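Local coordinates for protein histone-lysine N-methyltransferase family member SUVH9 (PDB 4NJ5) that lacks methyltransferase activity despite its SET domain, acts in gene silencing and may bind methylated DNA and recruit RNA polymerase V to chromatin, at residues 316-321 against 336-341; 387-392 against 485-490. One frame throughout, in Å; residues are numbered along the deposited sequence.

Interaction 1: 316-321 against 336-341. With ZN (zinc ion), chain B; ZN (zinc ion), chain C.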
# COMPACT_ATOMS: atom_id res chain seq x y z
N ALA A 316 26.39 -11.15 -0.79
CA ALA A 316 27.29 -11.27 0.35
C ALA A 316 27.43 -9.91 1.04
O ALA A 316 27.53 -9.84 2.27
CB ALA A 316 28.64 -11.78 -0.09
N LYS A 317 27.45 -8.83 0.25
CA LYS A 317 27.55 -7.48 0.80
C LYS A 317 26.31 -7.14 1.61
O LYS A 317 26.36 -6.32 2.53
CB LYS A 317 27.74 -6.45 -0.33
CG LYS A 317 28.98 -6.66 -1.19
CD LYS A 317 29.07 -5.65 -2.34
CE LYS A 317 29.45 -4.26 -1.83
NZ LYS A 317 29.01 -3.18 -2.76
N ASN A 318 25.19 -7.77 1.26
CA ASN A 318 23.92 -7.56 1.95
C ASN A 318 23.61 -8.68 2.95
O ASN A 318 22.46 -9.10 3.09
CB ASN A 318 22.78 -7.42 0.93
CG ASN A 318 22.87 -6.13 0.13
OD1 ASN A 318 22.39 -5.08 0.56
ND2 ASN A 318 23.48 -6.20 -1.05
N SER A 319 24.65 -9.16 3.62
CA SER A 319 24.52 -10.17 4.68
C SER A 319 23.84 -11.45 4.22
O SER A 319 23.17 -12.12 5.01
CB SER A 319 23.78 -9.59 5.89
OG SER A 319 24.51 -8.54 6.48
N GLY A 320 24.01 -11.79 2.95
CA GLY A 320 23.47 -13.02 2.41
C GLY A 320 22.06 -12.91 1.86
O GLY A 320 21.48 -13.91 1.43
N GLU A 321 21.50 -11.70 1.84
CA GLU A 321 20.15 -11.54 1.32
C GLU A 321 19.95 -10.23 0.56
O GLU A 321 20.03 -9.15 1.14
CB GLU A 321 19.11 -11.66 2.44
CG GLU A 321 17.68 -11.76 1.94
CD GLU A 321 16.65 -11.65 3.05
OE1 GLU A 321 16.90 -10.90 4.01
OE2 GLU A 321 15.60 -12.32 2.96
N LEU A 336 21.55 -1.29 6.33
CA LEU A 336 22.21 -0.74 5.16
C LEU A 336 21.96 -1.60 3.93
O LEU A 336 22.16 -2.81 3.96
CB LEU A 336 23.72 -0.61 5.40
CG LEU A 336 24.56 0.03 4.30
CD1 LEU A 336 24.12 1.47 4.06
CD2 LEU A 336 26.03 -0.03 4.66
N ILE A 337 21.51 -0.97 2.85
CA ILE A 337 21.28 -1.68 1.60
C ILE A 337 22.36 -1.34 0.58
O ILE A 337 22.60 -0.17 0.27
CB ILE A 337 19.90 -1.36 1.01
CG1 ILE A 337 18.79 -1.71 2.01
CG2 ILE A 337 19.70 -2.10 -0.30
CD1 ILE A 337 17.39 -1.40 1.53
N HIS A 338 23.03 -2.37 0.07
CA HIS A 338 24.00 -2.20 -1.01
C HIS A 338 23.37 -2.58 -2.34
O HIS A 338 23.23 -3.77 -2.66
CB HIS A 338 25.24 -3.07 -0.77
CG HIS A 338 25.98 -2.73 0.49
ND1 HIS A 338 27.02 -1.83 0.53
CD2 HIS A 338 25.84 -3.19 1.76
CE1 HIS A 338 27.49 -1.75 1.77
NE2 HIS A 338 26.78 -2.56 2.53
N GLU A 339 22.97 -1.58 -3.11
CA GLU A 339 22.45 -1.82 -4.46
C GLU A 339 23.61 -1.99 -5.43
O GLU A 339 24.73 -1.57 -5.14
CB GLU A 339 21.53 -0.68 -4.91
CG GLU A 339 20.15 -0.73 -4.28
CD GLU A 339 19.20 0.33 -4.83
OE1 GLU A 339 19.54 0.97 -5.85
OE2 GLU A 339 18.12 0.51 -4.24
N CYS A 340 23.34 -2.60 -6.57
CA CYS A 340 24.36 -2.73 -7.60
C CYS A 340 24.67 -1.36 -8.20
O CYS A 340 23.79 -0.51 -8.31
CB CYS A 340 23.90 -3.68 -8.69
SG CYS A 340 23.60 -5.35 -8.10
N GLY A 341 25.93 -1.16 -8.57
CA GLY A 341 26.36 0.09 -9.18
C GLY A 341 27.04 -0.12 -10.51
O GLY A 341 26.89 -1.17 -11.14
ZN ZN B . 25.83 -6.15 -8.03
ZN ZN C . 22.62 -6.76 -9.77
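Asn318 carries its CG beside its own backbone N, anti to the carbonyl carbon (chi1 -69°), and chi2 of -86° turns the amide so that both its polar atoms face the backbone of His338. The amide grips that backbone twice. His338 N donates to Asn318 OD1 at 2.8 Å, with the donor tilted 19° from the carbonyl plane of the amide. Asn318 ND2 returns a bond of 2.9 Å to a lone pair of His338 O, in the plane of that carbonyl. One side chain thus bonds both the N-H and the C=O of a single residue, as a neighbouring strand would. The carbonyl of Cys314, a zinc ligand, also accepts from Asn318 ND2, which helps fix the rotation of the amide.

The His338 ring lies beside the last turn of the helix, and its CD2 comes 3.3 Å from Lys317 O, at an oblique angle to the ring. Lys317 crosses the imidazole at about a right angle, with NZ 4.1 Å from His338 ND1. ND1 is buried here without a polar partner.

Asn318 follows helix 313-317, which closes in a Schellman motif with Ser319 at positive phi. A type I' turn runs from Asn318 to Glu321. Two residues past His338, Cys340 SG bridges two zinc ions at 2.4 Å each. They belong to the triangular three-zinc cluster of the pre-SET domain, which Cys302 and Cys308 also bridge. Strand 337-338 pairs in parallel with strand 469-475, while helix 313-317 brings Cys314 to the cluster.

Interaction 2: 387-392 against 485-490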
# COMPACT_ATOMS: atom_id res chain seq x y z
N ILE A 387 9.24 4.55 -2.53
CA ILE A 387 8.50 5.75 -2.89
C ILE A 387 9.43 6.77 -3.54
O ILE A 387 9.29 7.10 -4.72
CB ILE A 387 7.79 6.35 -1.66
CG1 ILE A 387 6.80 5.32 -1.08
CG2 ILE A 387 7.06 7.63 -2.02
CD1 ILE A 387 6.22 5.71 0.27
N CYS A 388 10.39 7.26 -2.76
CA CYS A 388 11.32 8.27 -3.23
C CYS A 388 12.45 8.40 -2.22
O CYS A 388 12.38 7.86 -1.11
CB CYS A 388 10.62 9.62 -3.34
SG CYS A 388 10.04 10.23 -1.74
N GLU A 389 13.50 9.11 -2.62
CA GLU A 389 14.59 9.44 -1.72
C GLU A 389 14.15 10.59 -0.82
O GLU A 389 13.24 11.34 -1.16
CB GLU A 389 15.82 9.86 -2.55
CG GLU A 389 17.09 10.12 -1.75
CD GLU A 389 18.31 10.37 -2.64
OE1 GLU A 389 18.22 10.10 -3.86
OE2 GLU A 389 19.35 10.83 -2.12
N TYR A 390 14.78 10.69 0.35
CA TYR A 390 14.65 11.88 1.19
C TYR A 390 15.85 12.78 0.88
O TYR A 390 16.92 12.60 1.46
CB TYR A 390 14.60 11.52 2.67
CG TYR A 390 14.42 12.71 3.58
CD1 TYR A 390 15.52 13.42 4.07
CD2 TYR A 390 13.15 13.15 3.93
CE1 TYR A 390 15.35 14.52 4.88
CE2 TYR A 390 12.97 14.25 4.75
CZ TYR A 390 14.08 14.94 5.22
OH TYR A 390 13.91 16.04 6.04
N ALA A 391 15.67 13.74 -0.02
CA ALA A 391 16.80 14.50 -0.57
C ALA A 391 17.04 15.87 0.08
O ALA A 391 16.15 16.72 0.12
CB ALA A 391 16.66 14.64 -2.08
N GLY A 392 18.26 16.07 0.56
CA GLY A 392 18.67 17.34 1.12
C GLY A 392 20.14 17.57 0.88
O GLY A 392 20.76 16.85 0.09
N ARG A 485 22.55 7.05 1.24
CA ARG A 485 21.37 7.84 0.95
C ARG A 485 20.20 7.43 1.85
O ARG A 485 20.20 6.35 2.44
CB ARG A 485 20.99 7.73 -0.52
CG ARG A 485 22.09 8.22 -1.44
CD ARG A 485 21.63 8.40 -2.87
NE ARG A 485 22.67 9.02 -3.68
CZ ARG A 485 22.77 10.33 -3.90
NH1 ARG A 485 23.76 10.80 -4.65
NH2 ARG A 485 21.87 11.16 -3.39
N VAL A 486 19.22 8.32 1.96
CA VAL A 486 18.04 8.07 2.76
C VAL A 486 16.89 7.76 1.82
O VAL A 486 16.44 8.63 1.08
CB VAL A 486 17.69 9.29 3.63
CG1 VAL A 486 16.57 8.97 4.60
CG2 VAL A 486 18.93 9.78 4.38
N MET A 487 16.44 6.50 1.82
CA MET A 487 15.39 6.08 0.90
C MET A 487 14.12 5.70 1.65
O MET A 487 14.17 5.00 2.67
CB MET A 487 15.87 4.91 0.05
CG MET A 487 17.11 5.21 -0.78
SD MET A 487 16.81 6.50 -2.00
CE MET A 487 18.32 6.42 -2.97
N LEU A 488 12.98 6.15 1.14
CA LEU A 488 11.71 5.94 1.82
C LEU A 488 10.89 4.83 1.17
O LEU A 488 10.82 4.73 -0.05
CB LEU A 488 10.90 7.23 1.87
CG LEU A 488 11.65 8.41 2.49
CD1 LEU A 488 10.82 9.67 2.41
CD2 LEU A 488 12.04 8.10 3.93
N PHE A 489 10.27 4.01 2.01
CA PHE A 489 9.46 2.90 1.52
C PHE A 489 8.09 2.92 2.18
O PHE A 489 7.97 3.24 3.36
CB PHE A 489 10.14 1.57 1.82
CG PHE A 489 11.43 1.36 1.09
CD1 PHE A 489 12.60 1.99 1.51
CD2 PHE A 489 11.49 0.52 -0.01
CE1 PHE A 489 13.79 1.79 0.84
CE2 PHE A 489 12.69 0.32 -0.69
CZ PHE A 489 13.84 0.95 -0.26
N ALA A 490 7.06 2.57 1.42
CA ALA A 490 5.73 2.40 1.98
C ALA A 490 5.75 1.22 2.94
O ALA A 490 6.24 0.14 2.60
CB ALA A 490 4.71 2.17 0.87
O HOH W 1 19.21 10.69 0.57
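Glu389 reaches from its strand along the neighbouring one toward Arg485. Its CB rests 3.5 Å from Met487 SD. CG, anti to the backbone N (chi1 -175°), passes 3.3 Å from Val486 O and also touches the sulfur. The chain stays extended beyond CG, which brings the carboxylate to the arginine. OE1 lies near the methyl CE of Met487. OE2 is the gripped oxygen. Arg485 NH2 meets it at 2.8 Å, on the syn lone pair, in a salt bridge. The oxygen sits at the edge of the guanidinium and in its plane, while the two flat groups are turned 76° apart. Thr285 N also donates to OE2, and a water lies 2.7 Å from Glu389 OE2. The same water accepts from Val486 N and is also within bonding distance of Tyr390 O, so it links both segments. The guanidinium has a second acid, Asp477, at NH1.

Strand 386-389 is an outer strand of a four-stranded sheet in the SET domain and runs antiparallel to its neighbour 485-490. Glu389 and Met487 form a non-hydrogen-bonded pair. Ile387 N donates to Leu488 O, Leu488 N to Cys388 O, and Tyr390 N to Val486 O at 2.7 Å.

Cys388 and Leu488 lie on the face of the sheet opposite Glu389 and Met487. The leucine packs its CD1 against Cys388 SG and, at 4.2 Å, against Tyr390 CB. Val486 CG1 meets the same CB at 3.8 Å. The tyrosine ring then leads away from the strand to stack edge-to-face with Phe416. At the far end, Ile387 CD1 lies against the backbone N of Ala490 and 3.9 Å from its CB.

In the fold
Both contacts reach the same four-stranded sheet, at its two outer strands. Interaction 1 joins strand 337-338, one edge, to a helix end in the pre-SET region. Interaction 2 pairs the other edge strand, 386-389, with 485-490, inside the SET domain. Strand 469-475 lies between 337-338 and 485-490, and the centres of the contacts are about 17 Å apart. Interaction 1 is small and partly buried, and a side-chain amide supplies both hydrogen bonds to the edge strand, beside the zinc cluster. Interaction 2 is fully buried and away from the zinc sites. There, main-chain bonds, apolar side chains and a buried salt bridge with a water do the holding.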